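Local coordinates for protein putative cellulase CEL6 (Mycobacterium tuberculosis, PDB 1UP3) that acts as a family 6 glycoside hydrolase, an endoglucanase that probably cleaves internal beta-1,4 bonds of cellulose chains, at residues G55-Y60 with S106-S111; T95-W100 with R141-T146. All blocks are in the same frame, centred on the assembly; numbering follows the deposited sequence.

Interaction 1: G55-Y60 with S106-S111; sequences GTVARY and SGLGSS
V57 meets the C-terminal turn of helix 94-108 at G107 and L108; V57 and G107 bury the largest areas, with A58 and L108 adding smaller shares. From CB of V57, which points at the other segment, the two methyls diverge. CG2 is anti to the carbonyl carbon, whereas CG1 lies anti to the backbone N (chi1 167°), and this torsion sends it across the gap. There CG1 comes within 3.9 Å of G107 C. The same methyl also touches the leucine side chain, 3.6 Å from L108 CD2. L108 starts out facing the other way, but its branched end swings back to reach the valine methyl, while the same side chain also packs on A113 and I115 of strand 113-117. A beta-branched valine suits a helix face pressed against a neighbour, since it stays short and stiff.

G107 sits where the backbones come closest, its CA 4.6 Å from A58 CA; having no side chain, it lets the two backbones approach at this point. Its carbonyl oxygen lies 3.5 Å from A58 CA in a CA-H...O contact bent to 120° at the hydrogen, with the small A58 methyl beside it. G109 then ends the helix with positive phi, which glycine tolerates easily, within a type II' beta turn from L108 to S111. This is a glycine-mediated close approach of two neighbouring outer helices in the distorted, seven-stranded parallel alpha/beta barrel of family 6.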
ATOM      1  N   GLY A  55       9.201 -16.376  -8.054  1.00  6.70           N
ATOM      2  CA  GLY A  55       8.950 -17.465  -7.137  1.00  6.97           C
ATOM      3  C   GLY A  55       8.362 -16.990  -5.843  1.00  7.16           C
ATOM      4  O   GLY A  55       7.470 -17.642  -5.302  1.00  7.69           O
ATOM      5  N   THR A  56       8.824 -15.852  -5.323  1.00  7.04           N
ATOM      6  CA  THR A  56       8.275 -15.301  -4.087  1.00  7.41           C
ATOM      7  C   THR A  56       6.791 -14.960  -4.249  1.00  7.21           C
ATOM      8  O   THR A  56       5.969 -15.244  -3.373  1.00  7.01           O
ATOM      9  CB  THR A  56       9.091 -14.063  -3.720  1.00  9.11           C
ATOM     10  OG1 THR A  56      10.468 -14.457  -3.528  1.00 10.99           O
ATOM     11  CG2 THR A  56       8.645 -13.500  -2.380  1.00 11.28           C
ATOM     12  N   VAL A  57       6.470 -14.346  -5.376  1.00  6.54           N
ATOM     13  CA  VAL A  57       5.093 -13.945  -5.661  1.00  6.85           C
ATOM     14  C   VAL A  57       4.212 -15.169  -5.895  1.00  6.70           C
ATOM     15  O   VAL A  57       3.093 -15.214  -5.366  1.00  6.84           O
ATOM     16  CB  VAL A  57       5.039 -12.968  -6.850  1.00  7.17           C
ATOM     17  CG1 VAL A  57       3.623 -12.779  -7.386  1.00  6.39           C
ATOM     18  CG2 VAL A  57       5.663 -11.656  -6.443  1.00  6.06           C
ATOM     19  N   ALA A  58       4.711 -16.159  -6.645  1.00  6.34           N
ATOM     20  CA  ALA A  58       3.918 -17.363  -6.891  1.00  6.29           C
ATOM     21  C   ALA A  58       3.628 -18.094  -5.564  1.00  7.00           C
ATOM     22  O   ALA A  58       2.513 -18.616  -5.358  1.00  7.35           O
ATOM     23  CB  ALA A  58       4.616 -18.287  -7.837  1.00  6.95           C
ATOM     24  N   ARG A  59       4.598 -18.123  -4.668  1.00  7.20           N
ATOM     25  CA  ARG A  59       4.451 -18.772  -3.359  1.00  7.61           C
ATOM     26  C   ARG A  59       3.359 -18.069  -2.570  1.00  7.01           C
ATOM     27  O   ARG A  59       2.477 -18.700  -2.001  1.00  7.62           O
ATOM     28  CB  ARG A  59       5.782 -18.700  -2.584  1.00  8.32           C
ATOM     29  CG  ARG A  59       5.767 -19.283  -1.216  1.00 11.82           C
ATOM     30  CD  ARG A  59       7.114 -19.132  -0.529  1.00 12.82           C
ATOM     31  NE  ARG A  59       7.101 -19.707   0.800  1.00 15.71           N
ATOM     32  CZ  ARG A  59       6.652 -19.073   1.866  1.00 20.23           C
ATOM     33  NH1 ARG A  59       6.191 -17.839   1.767  1.00 20.19           N
ATOM     34  NH2 ARG A  59       6.669 -19.668   3.044  1.00 21.13           N
ATOM     35  N   TYR A  60       3.424 -16.747  -2.527  1.00  7.72           N
ATOM     36  CA  TYR A  60       2.480 -15.980  -1.701  1.00  7.11           C
ATOM     37  C   TYR A  60       1.053 -16.065  -2.258  1.00  7.64           C
ATOM     38  O   TYR A  60       0.088 -16.317  -1.490  1.00  7.25           O
ATOM     39  CB  TYR A  60       2.939 -14.520  -1.591  1.00  7.59           C
ATOM     40  CG  TYR A  60       2.228 -13.770  -0.479  1.00  8.20           C
ATOM     41  CD1 TYR A  60       2.734 -13.780   0.825  1.00 11.79           C
ATOM     42  CD2 TYR A  60       1.133 -12.988  -0.731  1.00 10.53           C
ATOM     43  CE1 TYR A  60       2.107 -13.092   1.830  1.00 10.59           C
ATOM     44  CE2 TYR A  60       0.501 -12.283   0.292  1.00  8.99           C
ATOM     45  CZ  TYR A  60       0.993 -12.355   1.558  1.00 12.14           C
ATOM     46  OH  TYR A  60       0.403 -11.636   2.593  1.00 12.83           O
ATOM     47  N   SER A 106       5.357 -12.653 -14.082  1.00 10.11           N
ATOM     48  CA  SER A 106       5.578 -14.070 -14.340  1.00 10.24           C
ATOM     49  C   SER A 106       5.123 -14.892 -13.151  1.00 10.84           C
ATOM     50  O   SER A 106       4.530 -15.965 -13.304  1.00 13.30           O
ATOM     51  CB  SER A 106       7.069 -14.345 -14.634  0.50 10.62           C
ATOM     52  OG  SER A 106       7.879 -14.430 -13.457  0.33  8.20           O
ATOM     53  N   GLY A 107       5.344 -14.393 -11.954  1.00 10.18           N
ATOM     54  CA  GLY A 107       4.936 -15.112 -10.780  1.00  9.84           C
ATOM     55  C   GLY A 107       3.446 -15.043 -10.504  1.00 10.42           C
ATOM     56  O   GLY A 107       2.897 -15.953  -9.902  1.00 10.44           O
ATOM     57  N   LEU A 108       2.787 -13.969 -10.930  1.00  9.39           N
ATOM     58  CA  LEU A 108       1.333 -13.859 -10.793  1.00  9.21           C
ATOM     59  C   LEU A 108       0.602 -14.880 -11.666  1.00  9.26           C
ATOM     60  O   LEU A 108      -0.398 -15.439 -11.238  1.00  9.18           O
ATOM     61  CB  LEU A 108       0.834 -12.464 -11.153  1.00  8.95           C
ATOM     62  CG  LEU A 108       1.182 -11.346 -10.147  1.00  9.64           C
ATOM     63  CD1 LEU A 108       0.809  -9.992 -10.724  1.00 12.33           C
ATOM     64  CD2 LEU A 108       0.501 -11.538  -8.797  1.00 11.44           C
ATOM     65  N   GLY A 109       1.076 -15.096 -12.883  1.00 10.37           N
ATOM     66  CA  GLY A 109       0.388 -15.942 -13.850  1.00 10.16           C
ATOM     67  C   GLY A 109      -1.036 -15.458 -14.034  1.00 10.69           C
ATOM     68  O   GLY A 109      -1.257 -14.302 -14.402  1.00 10.33           O
ATOM     69  N   SER A 110      -1.992 -16.359 -13.795  1.00  9.76           N
ATOM     70  CA  SER A 110      -3.406 -16.026 -13.870  0.52 10.96           C
ATOM     71  C   SER A 110      -4.060 -16.065 -12.498  1.00 10.42           C
ATOM     72  O   SER A 110      -5.290 -16.173 -12.404  1.00 10.90           O
ATOM     73  CB  SER A 110      -4.125 -16.974 -14.846  0.52 11.21           C
ATOM     74  OG  SER A 110      -3.801 -16.641 -16.186  0.52 14.35           O
ATOM     75  N   SER A 111      -3.244 -15.949 -11.434  1.00 10.38           N
ATOM     76  CA  SER A 111      -3.750 -16.096 -10.072  0.55 10.05           C
ATOM     77  C   SER A 111      -4.381 -14.822  -9.528  1.00  9.35           C
ATOM     78  O   SER A 111      -3.974 -13.699  -9.903  1.00  9.97           O
ATOM     79  CB  SER A 111      -2.646 -16.560  -9.146  0.55 10.67           C
ATOM     80  OG  SER A 111      -2.103 -17.776  -9.640  0.55 12.14           O
TER

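Interaction 2: T95-W100 with R141-T146; sequences TDYRGW and RYAVDT
Y142 and R98 meet side chain to side chain, and they account for most of the surface buried between 95-100 and 141-146. Y142 comes first along the second segment, its CG anti to the backbone N (chi1 -173°), which carries the ring out toward R98. The arginine lies over one face: CG stands 4.1 Å from the ring centroid, only 16° off the normal, in a CH-pi contact, while CB sits above CE2. A bend at chi3 then carries the guanidinium across the same face to the CD1/CE1 edge, NH2 coming to 3.5 Å from Y142 CD1. The cation-pi interaction is off-centre, CZ 4.4 Å from the centroid, with the two planes tilted 37° apart. The phenol OH reaches beyond the pair to hydrogen-bond D102, one turn farther along helix 94-108.

A143 adds a small methyl, CB 4.5 Å from Y97 OH; its size suits the place beside Y97, whose hydroxyl bonds to E118. At T146 the hydroxyl turns back on its own helix and gives a 2.8 Å hydrogen bond from OG1 to Y142 O, an oxygen that also accepts from T146 N, from the other face of the carbonyl plane. OG1 thereby lies over the ring face turned away from R98.

The chemistry thus joins dispersion with electrostatics: the aliphatic part of R98 packs on the aromatic face, and its positive charge probably gains from the pi cloud. D102, holding the phenol oxygen, would further steady the ring.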
ATOM      1  N   THR A  95      15.745   0.225 -16.232  1.00  8.87           N
ATOM      2  CA  THR A  95      15.929  -1.107 -16.799  1.00  9.13           C
ATOM      3  C   THR A  95      15.741  -2.224 -15.752  1.00  8.08           C
ATOM      4  O   THR A  95      15.065  -3.225 -15.994  1.00  8.46           O
ATOM      5  CB  THR A  95      17.312  -1.188 -17.402  1.00 11.04           C
ATOM      6  OG1 THR A  95      17.349  -0.336 -18.534  1.00 13.22           O
ATOM      7  CG2 THR A  95      17.581  -2.585 -17.948  1.00 12.86           C
ATOM      8  N   ASP A  96      16.352  -2.027 -14.595  1.00  7.05           N
ATOM      9  CA  ASP A  96      16.244  -2.977 -13.501  1.00  8.70           C
ATOM     10  C   ASP A  96      14.794  -3.078 -13.060  1.00  7.99           C
ATOM     11  O   ASP A  96      14.268  -4.171 -12.847  1.00  7.70           O
ATOM     12  CB  ASP A  96      17.084  -2.544 -12.313  1.00  9.80           C
ATOM     13  CG  ASP A  96      18.572  -2.582 -12.563  1.00 14.81           C
ATOM     14  OD1 ASP A  96      19.060  -3.434 -13.309  1.00 20.08           O
ATOM     15  OD2 ASP A  96      19.332  -1.723 -12.033  1.00 20.17           O
ATOM     16  N   TYR A  97      14.128  -1.934 -12.916  1.00  7.70           N
ATOM     17  CA  TYR A  97      12.746  -1.946 -12.440  1.00  6.90           C
ATOM     18  C   TYR A  97      11.843  -2.685 -13.433  1.00  7.10           C
ATOM     19  O   TYR A  97      10.965  -3.473 -13.045  1.00  6.14           O
ATOM     20  CB  TYR A  97      12.255  -0.500 -12.243  1.00  6.69           C
ATOM     21  CG  TYR A  97      10.863  -0.423 -11.633  1.00  6.51           C
ATOM     22  CD1 TYR A  97      10.685  -0.606 -10.269  1.00  7.33           C
ATOM     23  CD2 TYR A  97       9.729  -0.249 -12.420  1.00  6.40           C
ATOM     24  CE1 TYR A  97       9.447  -0.601  -9.689  1.00  7.13           C
ATOM     25  CE2 TYR A  97       8.451  -0.224 -11.821  1.00  7.95           C
ATOM     26  CZ  TYR A  97       8.340  -0.404 -10.464  1.00  7.05           C
ATOM     27  OH  TYR A  97       7.105  -0.401  -9.839  1.00  7.79           O
ATOM     28  N   ARG A  98      12.048  -2.422 -14.717  1.00  6.14           N
ATOM     29  CA  ARG A  98      11.245  -3.139 -15.697  1.00  7.06           C
ATOM     30  C   ARG A  98      11.431  -4.648 -15.645  1.00  7.62           C
ATOM     31  O   ARG A  98      10.486  -5.427 -15.803  1.00  6.94           O
ATOM     32  CB  ARG A  98      11.487  -2.598 -17.097  1.00  6.93           C
ATOM     33  CG  ARG A  98      11.076  -1.191 -17.278  1.00 10.03           C
ATOM     34  CD  ARG A  98      11.798  -0.598 -18.432  1.00 17.76           C
ATOM     35  NE  ARG A  98      10.977  -0.688 -19.606  1.00 26.44           N
ATOM     36  CZ  ARG A  98      10.252   0.347 -20.033  1.00 30.04           C
ATOM     37  NH1 ARG A  98      10.302   1.515 -19.391  1.00 33.90           N
ATOM     38  NH2 ARG A  98       9.484   0.225 -21.093  1.00 33.16           N
ATOM     39  N   GLY A  99      12.629  -5.087 -15.416  1.00  7.34           N
ATOM     40  CA  GLY A  99      12.887  -6.511 -15.317  1.00  7.18           C
ATOM     41  C   GLY A  99      12.207  -7.114 -14.099  1.00  7.40           C
ATOM     42  O   GLY A  99      11.693  -8.238 -14.129  1.00  7.54           O
ATOM     43  N   TRP A 100      12.199  -6.333 -13.030  1.00  6.40           N
ATOM     44  CA  TRP A 100      11.511  -6.703 -11.794  1.00  5.51           C
ATOM     45  C   TRP A 100      10.017  -6.863 -12.010  1.00  6.73           C
ATOM     46  O   TRP A 100       9.453  -7.870 -11.591  1.00  5.95           O
ATOM     47  CB  TRP A 100      11.764  -5.649 -10.743  1.00  5.91           C
ATOM     48  CG  TRP A 100      11.322  -5.984  -9.325  1.00  4.70           C
ATOM     49  CD1 TRP A 100      11.836  -6.959  -8.500  1.00  4.60           C
ATOM     50  CD2 TRP A 100      10.350  -5.260  -8.530  1.00  5.31           C
ATOM     51  NE1 TRP A 100      11.242  -6.885  -7.257  1.00  6.71           N
ATOM     52  CE2 TRP A 100      10.341  -5.854  -7.239  1.00  6.11           C
ATOM     53  CE3 TRP A 100       9.512  -4.149  -8.763  1.00  7.54           C
ATOM     54  CZ2 TRP A 100       9.507  -5.392  -6.199  1.00  6.00           C
ATOM     55  CZ3 TRP A 100       8.701  -3.702  -7.758  1.00  4.96           C
ATOM     56  CH2 TRP A 100       8.710  -4.320  -6.473  1.00  5.63           C
ATOM     57  N   ARG A 141       3.511   3.348 -15.705  1.00  6.88           N
ATOM     58  CA  ARG A 141       2.719   2.866 -16.830  1.00  7.27           C
ATOM     59  C   ARG A 141       3.125   1.447 -17.261  1.00  7.72           C
ATOM     60  O   ARG A 141       2.260   0.607 -17.584  1.00  7.61           O
ATOM     61  CB  ARG A 141       2.826   3.841 -18.017  1.00  8.02           C
ATOM     62  CG  ARG A 141       1.851   3.459 -19.143  1.00 10.08           C
ATOM     63  CD  ARG A 141       1.892   4.382 -20.379  1.00 16.48           C
ATOM     64  NE  ARG A 141       2.390   5.679 -20.042  1.00 24.21           N
ATOM     65  CZ  ARG A 141       3.560   6.231 -20.356  1.00 29.50           C
ATOM     66  NH1 ARG A 141       4.442   5.652 -21.178  1.00 32.28           N
ATOM     67  NH2 ARG A 141       3.815   7.438 -19.834  1.00 31.05           N
ATOM     68  N   TYR A 142       4.424   1.160 -17.248  1.00  7.84           N
ATOM     69  CA  TYR A 142       4.928  -0.165 -17.574  1.00  7.97           C
ATOM     70  C   TYR A 142       4.360  -1.215 -16.597  1.00  7.45           C
ATOM     71  O   TYR A 142       3.905  -2.279 -17.002  1.00  7.84           O
ATOM     72  CB  TYR A 142       6.454  -0.182 -17.546  1.00  9.13           C
ATOM     73  CG  TYR A 142       7.022  -1.499 -18.049  1.00  8.32           C
ATOM     74  CD1 TYR A 142       7.144  -1.739 -19.388  1.00 12.18           C
ATOM     75  CD2 TYR A 142       7.365  -2.520 -17.159  1.00  8.59           C
ATOM     76  CE1 TYR A 142       7.616  -2.954 -19.873  1.00 14.40           C
ATOM     77  CE2 TYR A 142       7.856  -3.747 -17.635  1.00  9.58           C
ATOM     78  CZ  TYR A 142       7.948  -3.950 -19.007  1.00 13.62           C
ATOM     79  OH  TYR A 142       8.421  -5.144 -19.552  1.00 14.05           O
ATOM     80  N   ALA A 143       4.353  -0.878 -15.309  1.00  7.23           N
ATOM     81  CA  ALA A 143       3.763  -1.755 -14.314  1.00  7.10           C
ATOM     82  C   ALA A 143       2.295  -2.037 -14.596  1.00  7.87           C
ATOM     83  O   ALA A 143       1.865  -3.169 -14.550  1.00  7.61           O
ATOM     84  CB  ALA A 143       3.944  -1.173 -12.932  1.00  8.08           C
ATOM     85  N   VAL A 144       1.511  -1.017 -14.898  1.00  7.59           N
ATOM     86  CA  VAL A 144       0.107  -1.187 -15.187  1.00  8.47           C
ATOM     87  C   VAL A 144      -0.058  -2.090 -16.392  1.00  9.11           C
ATOM     88  O   VAL A 144      -0.822  -3.064 -16.365  1.00  9.95           O
ATOM     89  CB  VAL A 144      -0.605   0.165 -15.437  1.00  9.97           C
ATOM     90  CG1 VAL A 144      -2.001  -0.050 -15.997  1.00 11.66           C
ATOM     91  CG2 VAL A 144      -0.680   0.985 -14.146  1.00 11.67           C
ATOM     92  N   ASP A 145       0.668  -1.771 -17.467  1.00  8.83           N
ATOM     93  CA  ASP A 145       0.509  -2.514 -18.724  1.00  9.74           C
ATOM     94  C   ASP A 145       0.898  -3.975 -18.579  1.00 10.77           C
ATOM     95  O   ASP A 145       0.317  -4.832 -19.255  1.00 11.48           O
ATOM     96  CB  ASP A 145       1.378  -1.911 -19.822  1.00  9.42           C
ATOM     97  CG  ASP A 145       0.861  -0.577 -20.361  1.00 14.23           C
ATOM     98  OD1 ASP A 145      -0.292  -0.164 -20.079  1.00 15.85           O
ATOM     99  OD2 ASP A 145       1.571   0.074 -21.167  1.00 18.26           O
ATOM    100  N   THR A 146       1.873  -4.271 -17.732  1.00  7.92           N
ATOM    101  CA  THR A 146       2.408  -5.637 -17.598  1.00  8.22           C
ATOM    102  C   THR A 146       1.632  -6.460 -16.592  1.00  9.03           C
ATOM    103  O   THR A 146       1.352  -7.640 -16.819  1.00  9.54           O
ATOM    104  CB  THR A 146       3.870  -5.556 -17.223  1.00  8.26           C
ATOM    105  OG1 THR A 146       4.537  -4.718 -18.191  1.00  9.66           O
ATOM    106  CG2 THR A 146       4.560  -6.908 -17.337  1.00 10.14           C
TER

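How the interactions relate
From the N terminus, the chain passes through helix 50-66 and strand 72-75 and enters helix 94-108 at residues 95-100. At the end of that helix, 106-111 returns to 55-60, and interaction 1 closes the first loop. The chain then runs through strand 113-117 to helix 130-147, where 141-146 meets 95-100 and interaction 2 closes a second. The loops cross rather than nest, because 95-100 lies inside the first and 106-111 inside the second. The centres of the two interactions lie about 16 Å apart and their nearest atoms about 7 Å apart. Helix 94-108 is shared, its start gripping one neighbour and its end the other, so helices 50-66, 94-108 and 130-147 are tied together on the outside of the sheet.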